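Local coordinates for protein profilin-2 (Acanthamoeba castellanii, PDB 1F2K) that binds monomeric actin in a 1:1 complex, tuning polymerisation according to its concentration, and binds PIP2, thereby inhibiting the formation of IP3 and DG, at residues 13-18 / 106-111; 33-38 / 97-102. One frame throughout, in Å; residues are numbered along the deposited sequence.

Contact 1. Residues 13-18 / 106-111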
loop_
_atom_site.group_PDB
_atom_site.type_symbol
_atom_site.label_atom_id
_atom_site.label_comp_id
_atom_site.label_asym_id
_atom_site.label_seq_id
_atom_site.Cartn_x
_atom_site.Cartn_y
_atom_site.Cartn_z
ATOM N N THR A 13 -5.409 13.539 2.905
ATOM C CA THR A 13 -5.978 13.436 4.219
ATOM C C THR A 13 -5.015 13.723 5.303
ATOM O O THR A 13 -5.420 14.124 6.361
ATOM C CB THR A 13 -6.458 12.013 4.526
ATOM O OG1 THR A 13 -5.312 11.140 4.603
ATOM C CG2 THR A 13 -7.438 11.527 3.465
ATOM N N GLY A 14 -3.738 13.469 5.065
ATOM C CA GLY A 14 -2.758 13.652 6.130
ATOM C C GLY A 14 -2.332 12.355 6.838
ATOM O O GLY A 14 -1.371 12.351 7.609
ATOM N N ALA A 15 -3.046 11.259 6.577
ATOM C CA ALA A 15 -2.754 9.962 7.187
ATOM C C ALA A 15 -1.591 9.173 6.584
ATOM O O ALA A 15 -1.045 8.283 7.239
ATOM C CB ALA A 15 -3.998 9.106 7.158
ATOM N N VAL A 16 -1.244 9.449 5.330
ATOM C CA VAL A 16 -0.105 8.764 4.720
ATOM C C VAL A 16 0.677 9.911 4.108
ATOM O O VAL A 16 0.089 10.931 3.726
ATOM C CB VAL A 16 -0.530 7.745 3.628
ATOM C CG1 VAL A 16 -1.463 6.768 4.209
ATOM C CG2 VAL A 16 -1.178 8.451 2.425
ATOM N N THR A 17 1.989 9.765 4.016
ATOM C CA THR A 17 2.811 10.853 3.490
ATOM C C THR A 17 3.045 10.617 2.023
ATOM O O THR A 17 3.327 11.548 1.295
ATOM C CB THR A 17 4.210 10.973 4.205
ATOM O OG1 THR A 17 5.163 10.154 3.520
ATOM C CG2 THR A 17 4.171 10.474 5.646
ATOM N N GLN A 18 2.889 9.375 1.586
ATOM C CA GLN A 18 3.093 9.003 0.181
ATOM C C GLN A 18 2.192 7.819 -0.172
ATOM O O GLN A 18 1.919 6.981 0.694
ATOM C CB GLN A 18 4.553 8.605 -0.052
ATOM C CG GLN A 18 5.496 9.767 -0.113
ATOM C CD GLN A 18 6.933 9.367 -0.387
ATOM O OE1 GLN A 18 7.466 8.423 0.222
ATOM N NE2 GLN A 18 7.581 10.108 -1.279
ATOM N N PRO A 106 0.389 4.826 13.115
ATOM C CA PRO A 106 0.172 3.686 12.218
ATOM C C PRO A 106 -1.272 3.344 11.948
ATOM O O PRO A 106 -1.678 3.273 10.801
ATOM C CB PRO A 106 0.934 2.568 12.906
ATOM C CG PRO A 106 2.243 3.320 13.298
ATOM C CD PRO A 106 1.630 4.647 13.894
ATOM N N GLY A 107 -2.051 3.154 13.004
ATOM C CA GLY A 107 -3.468 2.849 12.856
ATOM C C GLY A 107 -4.274 3.964 12.194
ATOM O O GLY A 107 -5.371 3.727 11.713
ATOM N N THR A 108 -3.765 5.194 12.200
ATOM C CA THR A 108 -4.453 6.291 11.526
ATOM C C THR A 108 -4.304 6.035 10.028
ATOM O O THR A 108 -5.226 6.233 9.239
ATOM C CB THR A 108 -3.801 7.653 11.853
ATOM O OG1 THR A 108 -4.157 8.042 13.170
ATOM C CG2 THR A 108 -4.259 8.738 10.906
ATOM N N ALA A 109 -3.118 5.585 9.640
ATOM C CA ALA A 109 -2.875 5.336 8.243
ATOM C C ALA A 109 -3.636 4.097 7.770
ATOM O O ALA A 109 -4.089 4.070 6.632
ATOM C CB ALA A 109 -1.368 5.174 7.994
ATOM N N ALA A 110 -3.782 3.088 8.642
ATOM C CA ALA A 110 -4.428 1.848 8.253
ATOM C C ALA A 110 -5.889 2.141 8.002
ATOM O O ALA A 110 -6.475 1.607 7.082
ATOM C CB ALA A 110 -4.298 0.800 9.375
ATOM N N ASN A 111 -6.476 2.977 8.855
ATOM C CA ASN A 111 -7.875 3.343 8.726
ATOM C C ASN A 111 -8.136 4.032 7.361
ATOM O O ASN A 111 -9.037 3.668 6.623
ATOM C CB ASN A 111 -8.296 4.271 9.878
ATOM C CG ASN A 111 -8.440 3.541 11.207
ATOM O OD1 ASN A 111 -8.417 2.291 11.262
ATOM N ND2 ASN A 111 -8.619 4.313 12.294
#
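A carbonyl oxygen, not a side chain, makes the closest approach from the loop to the helix: O of Ala15 lies 3.2 Å from the methyl carbon CB of Ala109, where the CA atoms of the two residues are 4.7 Å apart. Val16 reaches the same methyl with one branch: CG1, placed next to the backbone N and anti to the carbonyl carbon (chi1 -57°), stands 4.1 Å from Ala109 CB. Thr108, one residue earlier on the helix, presents its methyl rather than its hydroxyl. CG2 of Thr108 is 3.8 Å from Ala15 CB, and that same CB also rests 3.8 Å from the carbonyl O of Thr108.

The loop takes its shape from its own bonds. Ala15 N donates to Thr13 OG1 at 3.0 Å with an N-H...O angle of 171°, an ST turn just after helix 2-11, and Gly14, the first residue past that helix, has a positive phi of 100°, a conformation that suits glycine. Thr13 OG1 is held a second time by the carbonyl O of Leu10. Along helix 106-121, Val112 and Val113 extend the apolar surface to Ala15 and Val16, and the side chain of Ala15 lies about 9 Å from that of Lys115, an actin-binding site.

In this profilin fold the loop after the N-terminal helix thus packs on the C-terminal helix. The segments bury 146 Å² between them by van der Waals contact of small groups, without a hydrogen bond from one to the other, which implies that close fit, not directional bonding, probably sets how they meet.

Contact 2. Residues 33-38 / 97-102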
loop_
_atom_site.group_PDB
_atom_site.type_symbol
_atom_site.label_atom_id
_atom_site.label_comp_id
_atom_site.label_asym_id
_atom_site.label_seq_id
_atom_site.Cartn_x
_atom_site.Cartn_y
_atom_site.Cartn_z
ATOM N N ALA A 33 3.015 12.523 -6.064
ATOM C CA ALA A 33 4.152 13.277 -6.587
ATOM C C ALA A 33 5.538 12.815 -6.091
ATOM O O ALA A 33 5.820 12.810 -4.904
ATOM C CB ALA A 33 3.965 14.757 -6.282
ATOM N N GLY A 34 6.393 12.426 -7.017
ATOM C CA GLY A 34 7.735 11.994 -6.637
ATOM C C GLY A 34 7.902 10.688 -5.861
ATOM O O GLY A 34 8.965 10.428 -5.313
ATOM N N PHE A 35 6.852 9.879 -5.828
ATOM C CA PHE A 35 6.879 8.631 -5.127
ATOM C C PHE A 35 6.741 7.620 -6.216
ATOM O O PHE A 35 5.876 7.724 -7.075
ATOM C CB PHE A 35 5.709 8.554 -4.163
ATOM C CG PHE A 35 5.524 7.209 -3.530
ATOM C CD1 PHE A 35 6.523 6.652 -2.769
ATOM C CD2 PHE A 35 4.329 6.499 -3.698
ATOM C CE1 PHE A 35 6.340 5.405 -2.187
ATOM C CE2 PHE A 35 4.133 5.240 -3.115
ATOM C CZ PHE A 35 5.135 4.691 -2.363
ATOM N N ALA A 36 7.615 6.638 -6.212
ATOM C CA ALA A 36 7.570 5.659 -7.265
ATOM C C ALA A 36 7.900 4.288 -6.785
ATOM O O ALA A 36 8.917 4.084 -6.122
ATOM C CB ALA A 36 8.545 6.054 -8.368
ATOM N N VAL A 37 7.032 3.344 -7.106
ATOM C CA VAL A 37 7.303 1.957 -6.764
ATOM C C VAL A 37 7.486 1.166 -8.063
ATOM O O VAL A 37 6.678 1.274 -9.010
ATOM C CB VAL A 37 6.190 1.291 -5.919
ATOM C CG1 VAL A 37 4.982 2.146 -5.863
ATOM C CG2 VAL A 37 5.885 -0.076 -6.495
ATOM N N SER A 38 8.572 0.391 -8.090
ATOM C CA SER A 38 8.969 -0.447 -9.226
ATOM C C SER A 38 7.942 -1.536 -9.503
ATOM O O SER A 38 7.248 -2.017 -8.580
ATOM C CB SER A 38 10.283 -1.162 -8.907
ATOM O OG SER A 38 10.064 -2.207 -7.947
ATOM N N ILE A 97 -1.509 1.413 -1.744
ATOM C CA ILE A 97 -0.277 1.488 -0.981
ATOM C C ILE A 97 -0.119 2.825 -0.342
ATOM O O ILE A 97 -0.039 3.797 -1.059
ATOM C CB ILE A 97 0.945 1.297 -1.880
ATOM C CG1 ILE A 97 0.962 -0.080 -2.498
ATOM C CG2 ILE A 97 2.195 1.406 -1.106
ATOM C CD1 ILE A 97 2.067 -0.098 -3.526
ATOM N N GLY A 98 -0.037 2.871 0.990
ATOM C CA GLY A 98 0.160 4.133 1.682
ATOM C C GLY A 98 1.251 4.089 2.753
ATOM O O GLY A 98 1.185 3.283 3.705
ATOM N N VAL A 99 2.240 4.970 2.631
ATOM C CA VAL A 99 3.345 5.032 3.579
ATOM C C VAL A 99 3.118 6.206 4.519
ATOM O O VAL A 99 2.535 7.219 4.145
ATOM C CB VAL A 99 4.764 5.178 2.874
ATOM C CG1 VAL A 99 4.817 4.349 1.581
ATOM C CG2 VAL A 99 5.080 6.600 2.592
ATOM N N TYR A 100 3.580 6.068 5.746
ATOM C CA TYR A 100 3.401 7.118 6.720
ATOM C C TYR A 100 4.741 7.252 7.388
ATOM O O TYR A 100 5.543 6.321 7.375
ATOM C CB TYR A 100 2.318 6.717 7.714
ATOM C CG TYR A 100 2.586 5.399 8.397
ATOM C CD1 TYR A 100 3.465 5.322 9.484
ATOM C CD2 TYR A 100 1.976 4.224 7.965
ATOM C CE1 TYR A 100 3.723 4.108 10.122
ATOM C CE2 TYR A 100 2.225 3.000 8.596
ATOM C CZ TYR A 100 3.104 2.954 9.679
ATOM O OH TYR A 100 3.366 1.756 10.309
ATOM N N ASN A 101 4.993 8.411 7.965
ATOM C CA ASN A 101 6.276 8.662 8.592
ATOM C C ASN A 101 6.109 8.797 10.083
ATOM O O ASN A 101 5.005 8.677 10.621
ATOM C CB ASN A 101 6.852 9.962 8.054
ATOM C CG ASN A 101 5.939 11.158 8.321
ATOM O OD1 ASN A 101 4.872 11.008 8.928
ATOM N ND2 ASN A 101 6.347 12.347 7.881
ATOM N N GLU A 102 7.229 9.081 10.727
ATOM C CA GLU A 102 7.284 9.267 12.159
ATOM C C GLU A 102 6.042 9.953 12.722
ATOM O O GLU A 102 5.383 9.418 13.623
ATOM C CB GLU A 102 8.502 10.118 12.489
ATOM C CG GLU A 102 9.816 9.368 12.388
ATOM C CD GLU A 102 10.596 9.446 13.703
ATOM O OE1 GLU A 102 10.335 10.432 14.460
ATOM O OE2 GLU A 102 11.452 8.549 13.960
#
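Phe35 and Val99 approach from opposite directions and make the tighter half of this contact. The far end of the ring does the touching: CZ of Phe35 lies 4.0 Å from CG1 of Val99, with CE1 of Phe35 slightly farther from that branch at 4.2 Å, so the methyl meets the ring obliquely, at its CZ end. Phe35 gets there by swinging CG anti to its backbone N (chi1 171°), which carries the ring across a gap of 10.1 Å between the CA atoms of Phe35 and Val99. The second pair is looser. CG1 of Val37 and CD1 of Ile97 stand 4.4 Å apart, the extended chain of Ile97 (chi2 171°) reaching farther from its CA than the short branch of Val37 does, over a CA-to-CA span of 9.5 Å.

All four of these side chains are buried, and their meeting is wholly apolar. Against them stand Ala33, Gly34 and Ala36, exposed residues of the same connecting segment that add nothing to the 143 Å² buried between the two segments; Gly34 turns the chain with a positive phi of 69°. Polar anchoring of the segment comes from its ends and backbone: Thr31 OG1 is hydrogen-bonded to the carbonyl O of Phe35, and Ser38 caps helix 39-50 through its OG and Asn41 N.

In this profilin fold, segment 33-38 bridges strand 28-31 and helix 39-50 over one face of the antiparallel sheet. Ala20 of strand 18-23 touches both Phe35 and Val37, Val86 of strand 84-90 lies against Ile97 and Val99, and Tyr100, on the opposite face, packs on Pro106 and Ala109 of helix 106-121.

Overall arrangement
Both contacts are buried, though contact 2 sits nearer the middle of the chain, its centre about 8 Å from the chain centre against about 11 Å for contact 1. Strand 94-100 ties them together: Thr17 and Gln18 both face Val99 in a classic beta bulge, with probable hydrogen bonds from Thr17 N to Val99 O (2.6 Å) and Val99 N to Gln18 O (2.8 Å). Contact 1 joins a loop to helix 106-121 through small methyls and backbone carbonyl oxygens, near Lys115, which takes part in actin binding. Contact 2, away from that site, fills a wider separation with larger apolar side chains, including an aromatic ring.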